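Local coordinates for 401aa long hypothetical glucose-1-phosphate thymidylyltransferase (PDB 2GGO), which probably works as a bifunctional sugar-phosphate nucleotidylyltransferase and acetyltransferase in the synthesis of UDP-N-acetylglucosamine and UDP-N-acetylgalactosamine, at residues K78-I84 against G180-L184; D91-Y97 against G159-S165; P127-L133 against P151-N157; N140-I144 against I188-K193; K211-D217 against I348-R352. One frame throughout, in Å; residues are numbered along the deposited sequence.

Contacts 1 to 4 belong to the nucleotidyltransferase part of the chain, and contact 5 joins that part to the hexapeptide-repeat part. Contact 2 is the buried one, a regular strand pair in the middle of the main sheet; the other four are only partly buried. Contacts 2 and 3 share strand 155-164, contacts 3 and 4 meet through the hairpin of strands 132-135 and 141-145, and contact 1 packs on contact 2 where Leu184 and Thr80 touch Tyr97. The chemistry follows the place: backbone bonds dominate contacts 1 and 2, one bridge and apolar side chains contact 3, an apolar seam topped by lysines contact 4, and a tryptophan contact 5.

Contact 1 (K78-I84 against G180-L184); sequences KGTGAAI and GELEL
The carbonyl of Leu182 faces the turn 78-84 and receives two successive backbone N-H groups. Gly81 N reaches Leu182 O at 2.8 Å, tilted 26° from the carbonyl plane, and Ala82 N adds a weak bond to Leu182 O at 3.4 Å. In return Leu182 N donates to Lys78 O at 3.1 Å, in the carbonyl plane, and the same Lys78 oxygen also takes a CA-H contact from Glu181. Thr80 OG1 accepts a bent bond from Leu184 N at 2.7 Å; chi1 of 63° sets the hydroxyl between the Thr80 backbone N and carbonyl carbon, facing that amide, while CG2 packs on Tyr97. A valine here would probably leave Leu184 N without its acceptor. The close approach suits glycine at both places: a CB on Gly79 would run into Leu182 O and one on Gly81 into Glu183 O. The Glu181 carboxylate lies beside Gly79 CA and pairs with Arg179, whereas Glu183 turns to Ser177. Gly79 probably binds the nucleotide and Thr80 the sugar phosphate, so these mainly backbone bonds would fix the shape of a substrate-binding turn with little dependence on charge.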
# COMPACT_ATOMS: atom_id res chain seq x y z
N LYS A 78 9.78 16.66 11.07
CA LYS A 78 8.91 15.60 10.49
C LYS A 78 7.43 16.04 10.34
O LYS A 78 6.93 16.86 11.11
CB LYS A 78 9.04 14.28 11.28
CG LYS A 78 8.07 14.10 12.46
CD LYS A 78 8.70 13.31 13.60
CE LYS A 78 9.61 14.17 14.48
NZ LYS A 78 8.90 15.34 15.09
N GLY A 79 6.75 15.47 9.34
CA GLY A 79 5.35 15.80 9.02
C GLY A 79 4.95 15.72 7.55
O GLY A 79 5.70 15.22 6.71
N THR A 80 3.75 16.18 7.24
CA THR A 80 3.30 16.35 5.86
C THR A 80 3.75 17.73 5.37
O THR A 80 4.14 17.89 4.21
CB THR A 80 1.78 16.27 5.77
OG1 THR A 80 1.20 17.34 6.52
CG2 THR A 80 1.28 14.95 6.34
N GLY A 81 3.70 18.70 6.27
CA GLY A 81 4.08 20.08 5.98
C GLY A 81 5.57 20.36 6.08
O GLY A 81 6.06 21.32 5.47
N ALA A 82 6.29 19.56 6.86
CA ALA A 82 7.76 19.65 6.93
C ALA A 82 8.39 19.07 5.65
O ALA A 82 9.56 19.36 5.32
CB ALA A 82 8.28 18.93 8.18
N ALA A 83 7.58 18.27 4.95
CA ALA A 83 7.93 17.67 3.66
C ALA A 83 8.03 18.75 2.59
O ALA A 83 9.00 18.79 1.83
CB ALA A 83 6.89 16.60 3.25
N ILE A 84 7.03 19.62 2.57
CA ILE A 84 6.99 20.76 1.64
C ILE A 84 7.64 22.04 2.22
O ILE A 84 7.53 23.13 1.63
CB ILE A 84 5.55 20.99 1.09
CG1 ILE A 84 4.51 20.35 2.02
CG2 ILE A 84 5.42 20.42 -0.33
CD1 ILE A 84 3.10 20.82 1.80
N GLY A 180 4.13 16.60 17.18
CA GLY A 180 5.49 16.94 16.74
C GLY A 180 5.52 17.25 15.25
O GLY A 180 6.42 17.95 14.77
N GLU A 181 4.51 16.74 14.55
CA GLU A 181 4.36 16.85 13.10
C GLU A 181 3.93 18.24 12.61
O GLU A 181 2.80 18.66 12.87
CB GLU A 181 3.31 15.85 12.63
CG GLU A 181 3.84 14.58 12.00
CD GLU A 181 2.90 14.03 10.94
OE1 GLU A 181 2.81 12.80 10.81
OE2 GLU A 181 2.25 14.84 10.23
N LEU A 182 4.82 18.94 11.90
CA LEU A 182 4.38 20.11 11.14
C LEU A 182 3.43 19.62 10.06
O LEU A 182 3.84 18.95 9.10
CB LEU A 182 5.56 20.90 10.56
CG LEU A 182 5.37 22.02 9.51
CD1 LEU A 182 4.08 22.88 9.65
CD2 LEU A 182 6.62 22.91 9.44
N GLU A 183 2.15 19.93 10.23
CA GLU A 183 1.10 19.38 9.38
C GLU A 183 0.71 20.33 8.26
O GLU A 183 0.88 21.55 8.37
CB GLU A 183 -0.12 19.00 10.21
CG GLU A 183 0.12 17.80 11.11
CD GLU A 183 -0.72 17.84 12.37
OE1 GLU A 183 -1.92 17.46 12.32
OE2 GLU A 183 -0.17 18.24 13.42
N LEU A 184 0.18 19.76 7.19
CA LEU A 184 -0.31 20.58 6.11
C LEU A 184 -1.67 21.14 6.49
O LEU A 184 -1.84 22.35 6.55
CB LEU A 184 -0.37 19.79 4.80
CG LEU A 184 -0.39 20.57 3.47
CD1 LEU A 184 0.33 21.91 3.54
CD2 LEU A 184 0.21 19.71 2.39

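Contact 2 (D91-Y97 against G159-S165); sequences DEALIIY and GIYKLNS
Glu92 and Lys162 form a salt bridge at one end of the strand pair, Lys162 NZ lying 2.8 Å from Glu92 OE1 on the anti lone pair. Bends at chi2 (-72°) and chi3 (-66°) curl the lysine chain along the sheet, so that NZ also meets Asn164 OD1 at 3.0 Å, in the carbonyl plane and on a lone pair; Leu114 O and Glu116 O grip it further. Glu92 and Asn164 lie side by side, pointing the same way. On this face Ile96 CG2 runs beside Ile160 CG1 at 3.8 Å, and helix 106-111 covers Leu94 and Ile160. The strands are antiparallel neighbours in the mixed central sheet of the GT-A-type nucleotidyltransferase fold, with Ala93-Leu163 and Ile95-Tyr161 as hydrogen-bonded pairs; strand 2-6 flanks 92-97 on its other side. On the second face Ile95 CG2, anti to its backbone N, reaches Tyr161 CD1 at 3.6 Å. Tyr161 then meets Tyr97, which probably binds the N-acetylglucosamine 1-phosphate. Their ring planes stand 83° apart, each hydroxyl lies at the edge of the other ring, and the two oxygens share a weak bond at 3.4 Å. Tyr161 OH has a stronger partner in Asn157. At the edge of the Tyr97 ring, in its plane, Gly159 CA lies 3.4 Å from Tyr97 CD2, where a CB would collide.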
# COMPACT_ATOMS: atom_id res chain seq x y z
N ASP A 91 3.74 29.90 -8.08
CA ASP A 91 2.43 29.72 -8.72
C ASP A 91 1.67 28.58 -8.05
O ASP A 91 1.11 28.75 -6.96
CB ASP A 91 2.53 29.50 -10.25
CG ASP A 91 3.83 30.03 -10.85
OD1 ASP A 91 4.00 31.28 -10.90
OD2 ASP A 91 4.69 29.18 -11.26
N GLU A 92 1.69 27.40 -8.70
CA GLU A 92 0.84 26.28 -8.32
C GLU A 92 1.56 24.92 -8.28
O GLU A 92 2.48 24.66 -9.07
CB GLU A 92 -0.32 26.15 -9.30
CG GLU A 92 -1.05 27.40 -9.64
CD GLU A 92 -1.97 27.22 -10.81
OE1 GLU A 92 -3.10 26.73 -10.62
OE2 GLU A 92 -1.56 27.57 -11.93
N ALA A 93 1.11 24.04 -7.39
CA ALA A 93 1.59 22.67 -7.41
C ALA A 93 0.46 21.74 -7.05
O ALA A 93 -0.43 22.11 -6.27
CB ALA A 93 2.74 22.48 -6.47
N LEU A 94 0.47 20.56 -7.69
CA LEU A 94 -0.32 19.41 -7.27
C LEU A 94 0.50 18.60 -6.25
O LEU A 94 1.66 18.24 -6.52
CB LEU A 94 -0.73 18.55 -8.46
CG LEU A 94 -1.77 17.48 -8.15
CD1 LEU A 94 -3.16 18.01 -8.13
CD2 LEU A 94 -1.69 16.41 -9.17
N ILE A 95 -0.09 18.38 -5.07
CA ILE A 95 0.53 17.67 -3.96
C ILE A 95 -0.28 16.39 -3.77
O ILE A 95 -1.52 16.44 -3.68
CB ILE A 95 0.53 18.55 -2.66
CG1 ILE A 95 1.76 19.46 -2.56
CG2 ILE A 95 0.54 17.70 -1.42
CD1 ILE A 95 2.19 20.12 -3.83
N ILE A 96 0.38 15.24 -3.81
CA ILE A 96 -0.29 14.00 -3.39
C ILE A 96 0.53 13.22 -2.38
O ILE A 96 1.76 13.32 -2.35
CB ILE A 96 -0.73 13.07 -4.54
CG1 ILE A 96 0.48 12.48 -5.24
CG2 ILE A 96 -1.70 13.78 -5.52
CD1 ILE A 96 0.05 11.44 -6.20
N TYR A 97 -0.18 12.47 -1.52
CA TYR A 97 0.46 11.66 -0.48
C TYR A 97 0.89 10.35 -1.07
O TYR A 97 0.19 9.77 -1.90
CB TYR A 97 -0.47 11.46 0.70
CG TYR A 97 -0.58 12.73 1.49
CD1 TYR A 97 0.45 13.16 2.32
CD2 TYR A 97 -1.72 13.51 1.40
CE1 TYR A 97 0.35 14.36 3.04
CE2 TYR A 97 -1.86 14.70 2.12
CZ TYR A 97 -0.82 15.12 2.93
OH TYR A 97 -0.99 16.31 3.63
N GLY A 159 -6.40 13.63 0.51
CA GLY A 159 -4.96 13.89 0.39
C GLY A 159 -4.41 14.19 -1.00
O GLY A 159 -3.23 13.92 -1.27
N ILE A 160 -5.26 14.72 -1.89
CA ILE A 160 -4.87 15.28 -3.21
C ILE A 160 -5.13 16.81 -3.28
O ILE A 160 -6.26 17.27 -3.28
CB ILE A 160 -5.63 14.60 -4.37
CG1 ILE A 160 -5.31 13.10 -4.39
CG2 ILE A 160 -5.29 15.27 -5.73
CD1 ILE A 160 -6.34 12.28 -5.09
N TYR A 161 -4.06 17.59 -3.28
CA TYR A 161 -4.15 19.04 -3.19
C TYR A 161 -3.70 19.71 -4.46
O TYR A 161 -2.78 19.24 -5.11
CB TYR A 161 -3.23 19.54 -2.08
CG TYR A 161 -3.50 18.96 -0.73
CD1 TYR A 161 -2.46 18.80 0.18
CD2 TYR A 161 -4.78 18.56 -0.34
CE1 TYR A 161 -2.69 18.27 1.46
CE2 TYR A 161 -5.03 18.02 0.93
CZ TYR A 161 -3.98 17.89 1.84
OH TYR A 161 -4.21 17.37 3.12
N LYS A 162 -4.33 20.82 -4.80
CA LYS A 162 -3.80 21.74 -5.81
C LYS A 162 -3.71 23.10 -5.10
O LYS A 162 -4.72 23.77 -4.85
CB LYS A 162 -4.74 21.81 -7.02
CG LYS A 162 -4.14 22.25 -8.33
CD LYS A 162 -3.79 23.74 -8.38
CE LYS A 162 -5.03 24.63 -8.32
NZ LYS A 162 -4.78 26.12 -8.45
N LEU A 163 -2.48 23.49 -4.76
CA LEU A 163 -2.24 24.62 -3.89
C LEU A 163 -1.38 25.63 -4.60
O LEU A 163 -0.46 25.27 -5.35
CB LEU A 163 -1.58 24.19 -2.57
CG LEU A 163 -2.27 23.13 -1.68
CD1 LEU A 163 -1.36 22.72 -0.57
CD2 LEU A 163 -3.61 23.58 -1.13
N ASN A 164 -1.71 26.90 -4.37
CA ASN A 164 -0.91 28.02 -4.88
C ASN A 164 0.13 28.48 -3.84
O ASN A 164 -0.00 28.18 -2.65
CB ASN A 164 -1.82 29.16 -5.31
CG ASN A 164 -3.03 28.66 -6.06
OD1 ASN A 164 -2.91 27.94 -7.05
ND2 ASN A 164 -4.20 29.04 -5.60
N SER A 165 1.15 29.19 -4.30
CA SER A 165 2.25 29.62 -3.44
C SER A 165 1.83 30.36 -2.14
O SER A 165 2.66 30.56 -1.25
CB SER A 165 3.25 30.45 -4.26
OG SER A 165 2.57 31.26 -5.20

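Contact 3 (P127-L133 against P151-N157); sequences PKDYGVL and PPSNLIN
Val132 and Ile156 are bridged backbone to backbone, their CA atoms 4.4 Å apart, with one bond on each flank: Asn157 N to Gly131 O at 2.9 Å and Leu133 N to Leu155 O at 2.7 Å. Both are nearly straight at the hydrogen. The pairing stops there; beyond it the chains part, 151-154 wrapping round Pro127 while Ser153 OG accepts from Leu155 N in an ST turn. Ile156 has CG1 between its backbone N and carbonyl carbon (chi1 64°), which sends CD1 over one face of the Tyr130 ring in a CH-pi contact, 4.2 Å from the centroid. The Asp129 carboxylate approaches the opposite face, and the Tyr130 hydroxyl is hydrogen-bonded to Asp208. Ile156 CG2 touches both Tyr130 CB and Pro127 CB, 3.8 Å from the latter. Ser153 O is buried against Pro127 CB and Val132 CG1 with no polar partner in the model. Leu133 splits its methyls: CD1 meets Leu155 CD1 at 3.7 Å, and CD2 meets Asn157 CB at 4.0 Å. An alanine in place of Leu133 is likely to open a gap beside Leu155 CD1 and strip the packing from Asn157 CB. Asn157, like Gly131, probably binds the sugar phosphate. Around the bridge, Val132 is hydrogen-bonded through its backbone to Ile145 of strand 141-145, Leu133 packs on Leu141 and Ile144 of that strand, Leu155 rests on strand 197-201, and the Ile156 backbone is hydrogen-bonded to Val122 of strand 117-123.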
# COMPACT_ATOMS: atom_id res chain seq x y z
N PRO A 127 -15.68 7.80 8.97
CA PRO A 127 -14.94 9.06 8.85
C PRO A 127 -14.18 9.57 10.08
O PRO A 127 -13.67 10.69 10.05
CB PRO A 127 -16.03 10.07 8.45
CG PRO A 127 -17.21 9.23 8.04
CD PRO A 127 -17.13 8.03 8.90
N LYS A 128 -14.06 8.74 11.12
CA LYS A 128 -13.51 9.17 12.44
C LYS A 128 -12.28 10.12 12.55
O LYS A 128 -12.30 10.97 13.44
CB LYS A 128 -13.44 8.00 13.43
CG LYS A 128 -14.69 7.87 14.30
CD LYS A 128 -14.94 6.43 14.76
CE LYS A 128 -15.88 5.66 13.81
NZ LYS A 128 -15.22 4.94 12.67
N ASP A 129 -11.19 9.99 11.76
CA ASP A 129 -10.61 8.74 11.24
C ASP A 129 -9.16 8.73 10.68
O ASP A 129 -8.45 7.79 11.01
CB ASP A 129 -11.54 7.89 10.40
CG ASP A 129 -10.92 6.55 10.07
OD1 ASP A 129 -9.77 6.33 10.50
OD2 ASP A 129 -11.58 5.72 9.41
N TYR A 130 -8.67 9.64 9.81
CA TYR A 130 -9.33 10.62 8.89
C TYR A 130 -9.85 12.00 9.38
O TYR A 130 -10.75 12.11 10.23
CB TYR A 130 -10.30 9.97 7.88
CG TYR A 130 -9.80 8.68 7.24
CD1 TYR A 130 -10.70 7.67 6.90
CD2 TYR A 130 -8.44 8.46 7.01
CE1 TYR A 130 -10.26 6.48 6.33
CE2 TYR A 130 -7.98 7.27 6.44
CZ TYR A 130 -8.90 6.28 6.11
OH TYR A 130 -8.49 5.10 5.54
N GLY A 131 -9.24 13.04 8.79
CA GLY A 131 -9.72 14.41 8.88
C GLY A 131 -11.00 14.57 8.09
O GLY A 131 -11.05 14.29 6.89
N VAL A 132 -12.05 15.01 8.79
CA VAL A 132 -13.39 15.18 8.23
C VAL A 132 -13.50 16.59 7.67
O VAL A 132 -12.97 17.54 8.25
CB VAL A 132 -14.47 14.96 9.32
CG1 VAL A 132 -15.74 14.44 8.70
CG2 VAL A 132 -13.99 13.98 10.39
N LEU A 133 -14.18 16.74 6.53
CA LEU A 133 -14.24 18.04 5.84
C LEU A 133 -15.53 18.80 6.16
O LEU A 133 -16.62 18.37 5.78
CB LEU A 133 -14.07 17.89 4.32
CG LEU A 133 -12.81 17.28 3.68
CD1 LEU A 133 -13.00 17.25 2.18
CD2 LEU A 133 -11.53 18.01 4.03
N PRO A 151 -17.97 11.81 13.98
CA PRO A 151 -17.99 12.14 12.56
C PRO A 151 -19.06 13.18 12.17
O PRO A 151 -20.23 12.81 11.94
CB PRO A 151 -18.26 10.78 11.89
CG PRO A 151 -18.77 9.84 13.03
CD PRO A 151 -18.91 10.70 14.27
N PRO A 152 -18.67 14.48 12.07
CA PRO A 152 -19.54 15.54 11.53
C PRO A 152 -19.93 15.39 10.04
O PRO A 152 -20.91 16.00 9.60
CB PRO A 152 -18.71 16.82 11.74
CG PRO A 152 -17.74 16.46 12.82
CD PRO A 152 -17.38 15.04 12.50
N SER A 153 -19.16 14.59 9.28
CA SER A 153 -19.38 14.37 7.84
C SER A 153 -18.82 13.01 7.39
O SER A 153 -17.97 12.42 8.07
CB SER A 153 -18.74 15.51 7.01
OG SER A 153 -19.18 15.53 5.66
N ASN A 154 -19.31 12.52 6.26
CA ASN A 154 -18.72 11.39 5.53
C ASN A 154 -17.56 11.79 4.62
O ASN A 154 -16.74 10.95 4.25
CB ASN A 154 -19.79 10.68 4.70
CG ASN A 154 -20.57 9.69 5.51
OD1 ASN A 154 -20.06 8.62 5.86
ND2 ASN A 154 -21.81 10.04 5.84
N LEU A 155 -17.52 13.07 4.25
CA LEU A 155 -16.43 13.65 3.46
C LEU A 155 -15.15 13.75 4.26
O LEU A 155 -15.07 14.49 5.24
CB LEU A 155 -16.79 15.04 2.95
CG LEU A 155 -17.09 15.32 1.48
CD1 LEU A 155 -16.54 16.68 1.15
CD2 LEU A 155 -16.53 14.28 0.50
N ILE A 156 -14.13 13.03 3.80
CA ILE A 156 -12.81 13.12 4.41
C ILE A 156 -11.77 13.74 3.45
O ILE A 156 -12.00 13.80 2.23
CB ILE A 156 -12.35 11.73 5.02
CG1 ILE A 156 -12.18 10.66 3.93
CG2 ILE A 156 -13.33 11.24 6.11
CD1 ILE A 156 -10.78 10.20 3.76
N ASN A 157 -10.66 14.22 4.00
CA ASN A 157 -9.55 14.68 3.19
C ASN A 157 -8.91 13.53 2.40
O ASN A 157 -8.23 12.69 2.99
CB ASN A 157 -8.52 15.38 4.09
CG ASN A 157 -7.31 15.89 3.31
OD1 ASN A 157 -7.28 15.91 2.08
ND2 ASN A 157 -6.30 16.33 4.04

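Contact 4 (N140-I144 against I188-K193); sequences NLSKI and INLMAK
Strand 141-144, which passes Ala192 and Asn189 most closely, runs roughly antiparallel to helix 188-193, their axes 7.6 Å apart at the closest and 157° between directions. Leu141 holds CG anti to the backbone N (chi1 -172°), and its CD2 enters the angle between Ile188 CG2 at 3.8 Å and Ala192 CB at 3.9 Å. Ile144 CD1 comes to the same Ile188 CG2 at 4.0 Å, so one methyl of the helix serves two strand residues. Ala192 CB also lies against Leu141 O. A classic beta bulge, in which Ser142 and Lys143 both face Val134, interrupts the strand here. Lys193, its chain bent at chi2 and chi3, donates a hydrogen bond from NZ to Ser142 O at 2.7 Å, arriving above the carbonyl plane, 54° out of it. The amide of Asn189 rests against the backbone of Lys143 and Ile144. Helix 166-173 packs behind Ile188 and Met191. The contact is therefore apolar beside the sheet and polar along its outer border. There Ser142 O gives Lys193 NZ a neutral acceptor, while Lys143 NZ and Lys193 NZ, 4.7 Å apart with like charge, would probably repel each other at the exposed rim.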
# COMPACT_ATOMS: atom_id res chain seq x y z
N ASN A 140 -17.38 25.25 -0.52
CA ASN A 140 -15.93 25.31 -0.43
C ASN A 140 -15.55 24.97 1.02
O ASN A 140 -16.43 24.70 1.83
CB ASN A 140 -15.42 26.69 -0.85
CG ASN A 140 -15.98 27.14 -2.18
OD1 ASN A 140 -15.96 26.40 -3.17
ND2 ASN A 140 -16.50 28.37 -2.21
N LEU A 141 -14.27 24.99 1.35
CA LEU A 141 -13.85 24.46 2.63
C LEU A 141 -14.00 25.45 3.78
O LEU A 141 -13.49 26.57 3.71
CB LEU A 141 -12.40 23.96 2.58
CG LEU A 141 -11.90 23.19 3.81
CD1 LEU A 141 -12.35 21.74 3.77
CD2 LEU A 141 -10.38 23.32 3.93
N SER A 142 -14.71 25.01 4.83
CA SER A 142 -14.77 25.74 6.08
C SER A 142 -13.57 25.33 6.93
O SER A 142 -12.65 26.12 7.11
CB SER A 142 -16.08 25.46 6.80
OG SER A 142 -16.40 26.52 7.67
N LYS A 143 -13.57 24.10 7.43
CA LYS A 143 -12.38 23.57 8.12
C LYS A 143 -12.23 22.05 7.98
O LYS A 143 -13.10 21.38 7.41
CB LYS A 143 -12.28 24.06 9.59
CG LYS A 143 -13.44 23.67 10.54
CD LYS A 143 -13.43 24.51 11.85
CE LYS A 143 -14.18 25.85 11.71
NZ LYS A 143 -13.96 26.84 12.83
N ILE A 144 -11.10 21.51 8.45
CA ILE A 144 -10.88 20.05 8.51
C ILE A 144 -10.57 19.64 9.95
O ILE A 144 -9.53 20.02 10.49
CB ILE A 144 -9.70 19.58 7.62
CG1 ILE A 144 -9.69 20.31 6.26
CG2 ILE A 144 -9.73 18.04 7.46
CD1 ILE A 144 -8.30 20.57 5.70
N ILE A 188 -3.68 24.86 5.74
CA ILE A 188 -4.83 24.91 4.83
C ILE A 188 -6.05 25.47 5.55
O ILE A 188 -6.95 26.05 4.92
CB ILE A 188 -5.15 23.50 4.20
CG1 ILE A 188 -4.11 23.14 3.11
CG2 ILE A 188 -6.57 23.46 3.63
CD1 ILE A 188 -4.22 21.72 2.58
N ASN A 189 -6.08 25.31 6.87
CA ASN A 189 -7.23 25.73 7.67
C ASN A 189 -7.33 27.23 7.94
O ASN A 189 -8.43 27.79 7.94
CB ASN A 189 -7.36 24.91 8.94
CG ASN A 189 -8.41 23.83 8.82
OD1 ASN A 189 -8.34 22.80 9.48
ND2 ASN A 189 -9.40 24.07 7.97
N LEU A 190 -6.18 27.88 8.14
CA LEU A 190 -6.10 29.34 8.20
C LEU A 190 -6.37 29.97 6.83
O LEU A 190 -7.10 30.95 6.72
CB LEU A 190 -4.73 29.83 8.70
CG LEU A 190 -3.74 29.03 9.55
CD1 LEU A 190 -2.45 29.85 9.63
CD2 LEU A 190 -4.26 28.64 10.95
N MET A 191 -5.76 29.39 5.79
CA MET A 191 -5.94 29.86 4.41
C MET A 191 -7.40 29.80 3.98
O MET A 191 -7.87 30.70 3.29
CB MET A 191 -5.05 29.06 3.45
CG MET A 191 -4.95 29.64 2.04
SD MET A 191 -4.07 28.63 0.82
CE MET A 191 -5.26 27.32 0.53
N ALA A 192 -8.10 28.75 4.39
CA ALA A 192 -9.52 28.56 4.07
C ALA A 192 -10.42 29.68 4.64
O ALA A 192 -11.56 29.86 4.19
CB ALA A 192 -10.01 27.18 4.53
N LYS A 193 -9.89 30.41 5.62
CA LYS A 193 -10.61 31.56 6.20
C LYS A 193 -10.50 32.80 5.31
O LYS A 193 -11.51 33.48 5.05
CB LYS A 193 -10.12 31.85 7.62
CG LYS A 193 -10.39 30.69 8.58
CD LYS A 193 -11.87 30.28 8.56
CE LYS A 193 -12.07 28.78 8.77
NZ LYS A 193 -13.48 28.38 8.38

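Contact 5 (K211-D217 against I348-R352); sequences KPWNIID and ISSGR
Trp213 lays its six-membered ring against the backbone of Ser350, whose CA stands 3.7 Å from the ring centroid and 19° off the normal, a CH-pi contact over the face. The Trp213 CG lies between the backbone N and the carbonyl carbon (chi1 55°), which places the indole between two covers, Lys211 CB lying over the opposite face. Ser350 O comes within 3.4 Å of Trp213 NE1, at too poor an angle for a hydrogen bond. At the ring edge, in its plane, Ile348 CD1 touches Trp213 CH2 at 3.7 Å. The same methyl is pressed tightly against Lys211 CD, at 3.3 Å. Arg352 follows the helix onward: its CD lies 4.2 Å from Trp213 CB, and its guanidinium passes Asp217 without forming a salt bridge, Asp217 OD1 being 4.2 Å from Arg352 NH1. The guanidinium is fixed instead by Asp314 and by Lys354 O. Two overlapping ST turns shape the chain that covers the indole. Ser349 OG accepts from Gly351 N at 2.7 Å, and Ser350 OG from Arg352 N; the two hydroxyls are also hydrogen-bonded to Glu338 and Val339 O. The contact thus seats the start of helix 212-225, in the nucleotidyltransferase part, on the end of the hairpin of strands 340-343 and 346-349, with Trp213 also touching Val341 of that hairpin and Phe358 of strand 358-359 in the parallel beta-helix.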
# COMPACT_ATOMS: atom_id res chain seq x y z
N LYS A 211 -2.23 0.31 6.56
CA LYS A 211 -2.07 -0.85 7.44
C LYS A 211 -1.83 -2.08 6.58
O LYS A 211 -2.24 -2.11 5.41
CB LYS A 211 -3.25 -0.93 8.43
CG LYS A 211 -3.20 0.22 9.48
CD LYS A 211 -4.32 0.19 10.48
CE LYS A 211 -5.66 0.60 9.86
NZ LYS A 211 -6.20 1.85 10.47
N PRO A 212 -1.08 -3.10 7.10
CA PRO A 212 -0.56 -4.11 6.16
C PRO A 212 -1.64 -4.87 5.43
O PRO A 212 -1.49 -5.18 4.25
CB PRO A 212 0.32 -5.04 7.05
CG PRO A 212 0.56 -4.26 8.28
CD PRO A 212 -0.65 -3.37 8.48
N TRP A 213 -2.77 -5.09 6.08
CA TRP A 213 -3.84 -5.74 5.35
C TRP A 213 -4.38 -4.96 4.18
O TRP A 213 -4.95 -5.57 3.29
CB TRP A 213 -4.96 -6.21 6.25
CG TRP A 213 -5.52 -5.20 7.09
CD1 TRP A 213 -6.58 -4.43 6.79
CD2 TRP A 213 -5.06 -4.77 8.40
NE1 TRP A 213 -6.81 -3.52 7.81
CE2 TRP A 213 -5.91 -3.74 8.82
CE3 TRP A 213 -4.01 -5.16 9.25
CZ2 TRP A 213 -5.77 -3.10 10.04
CZ3 TRP A 213 -3.87 -4.52 10.47
CH2 TRP A 213 -4.74 -3.51 10.86
N ASN A 214 -4.21 -3.62 4.16
CA ASN A 214 -4.62 -2.81 2.99
C ASN A 214 -3.87 -3.15 1.74
O ASN A 214 -4.37 -2.93 0.67
CB ASN A 214 -4.57 -1.31 3.21
CG ASN A 214 -5.39 -0.84 4.41
OD1 ASN A 214 -6.54 -1.24 4.63
ND2 ASN A 214 -4.81 0.06 5.18
N ILE A 215 -2.68 -3.73 1.85
CA ILE A 215 -2.03 -4.29 0.66
C ILE A 215 -2.89 -5.38 -0.02
O ILE A 215 -2.92 -5.51 -1.26
CB ILE A 215 -0.61 -4.83 1.01
CG1 ILE A 215 0.19 -3.77 1.78
CG2 ILE A 215 0.11 -5.35 -0.24
CD1 ILE A 215 1.71 -4.08 1.94
N ILE A 216 -3.58 -6.18 0.81
CA ILE A 216 -4.56 -7.13 0.28
C ILE A 216 -5.76 -6.38 -0.34
O ILE A 216 -6.11 -6.58 -1.46
CB ILE A 216 -5.01 -8.21 1.32
CG1 ILE A 216 -3.77 -8.92 1.92
CG2 ILE A 216 -5.77 -9.26 0.57
CD1 ILE A 216 -3.97 -9.68 3.31
N ASP A 217 -6.39 -5.52 0.43
CA ASP A 217 -7.41 -4.62 -0.08
C ASP A 217 -7.08 -4.10 -1.51
O ASP A 217 -7.76 -4.48 -2.48
CB ASP A 217 -7.58 -3.45 0.91
CG ASP A 217 -8.06 -3.91 2.25
OD1 ASP A 217 -8.49 -5.07 2.33
OD2 ASP A 217 -8.00 -3.14 3.25
N ILE A 348 -4.16 -3.55 17.27
CA ILE A 348 -5.38 -3.04 16.70
C ILE A 348 -6.07 -4.09 15.88
O ILE A 348 -5.42 -5.00 15.37
CB ILE A 348 -5.13 -1.77 15.87
CG1 ILE A 348 -4.36 -2.09 14.60
CG2 ILE A 348 -4.35 -0.68 16.70
CD1 ILE A 348 -4.43 -1.01 13.60
N SER A 349 -7.38 -3.96 15.73
CA SER A 349 -8.11 -4.93 15.00
C SER A 349 -8.01 -4.65 13.56
O SER A 349 -8.12 -3.52 13.14
CB SER A 349 -9.58 -4.93 15.30
OG SER A 349 -10.24 -5.60 14.21
N SER A 350 -7.93 -5.72 12.80
CA SER A 350 -7.79 -5.60 11.39
C SER A 350 -9.14 -5.45 10.74
O SER A 350 -9.23 -5.17 9.54
CB SER A 350 -7.15 -6.89 10.89
OG SER A 350 -8.09 -7.93 11.00
N GLY A 351 -10.19 -5.71 11.49
CA GLY A 351 -11.52 -5.79 10.90
C GLY A 351 -11.79 -7.11 10.19
O GLY A 351 -12.87 -7.29 9.64
N ARG A 352 -10.83 -8.04 10.23
CA ARG A 352 -10.96 -9.27 9.48
C ARG A 352 -11.02 -10.45 10.42
O ARG A 352 -10.26 -10.54 11.37
CB ARG A 352 -9.84 -9.42 8.46
CG ARG A 352 -9.80 -8.34 7.38
CD ARG A 352 -8.47 -8.40 6.64
NE ARG A 352 -8.26 -9.71 6.00
CZ ARG A 352 -8.33 -9.97 4.69
NH1 ARG A 352 -8.61 -9.01 3.81
NH2 ARG A 352 -8.13 -11.22 4.26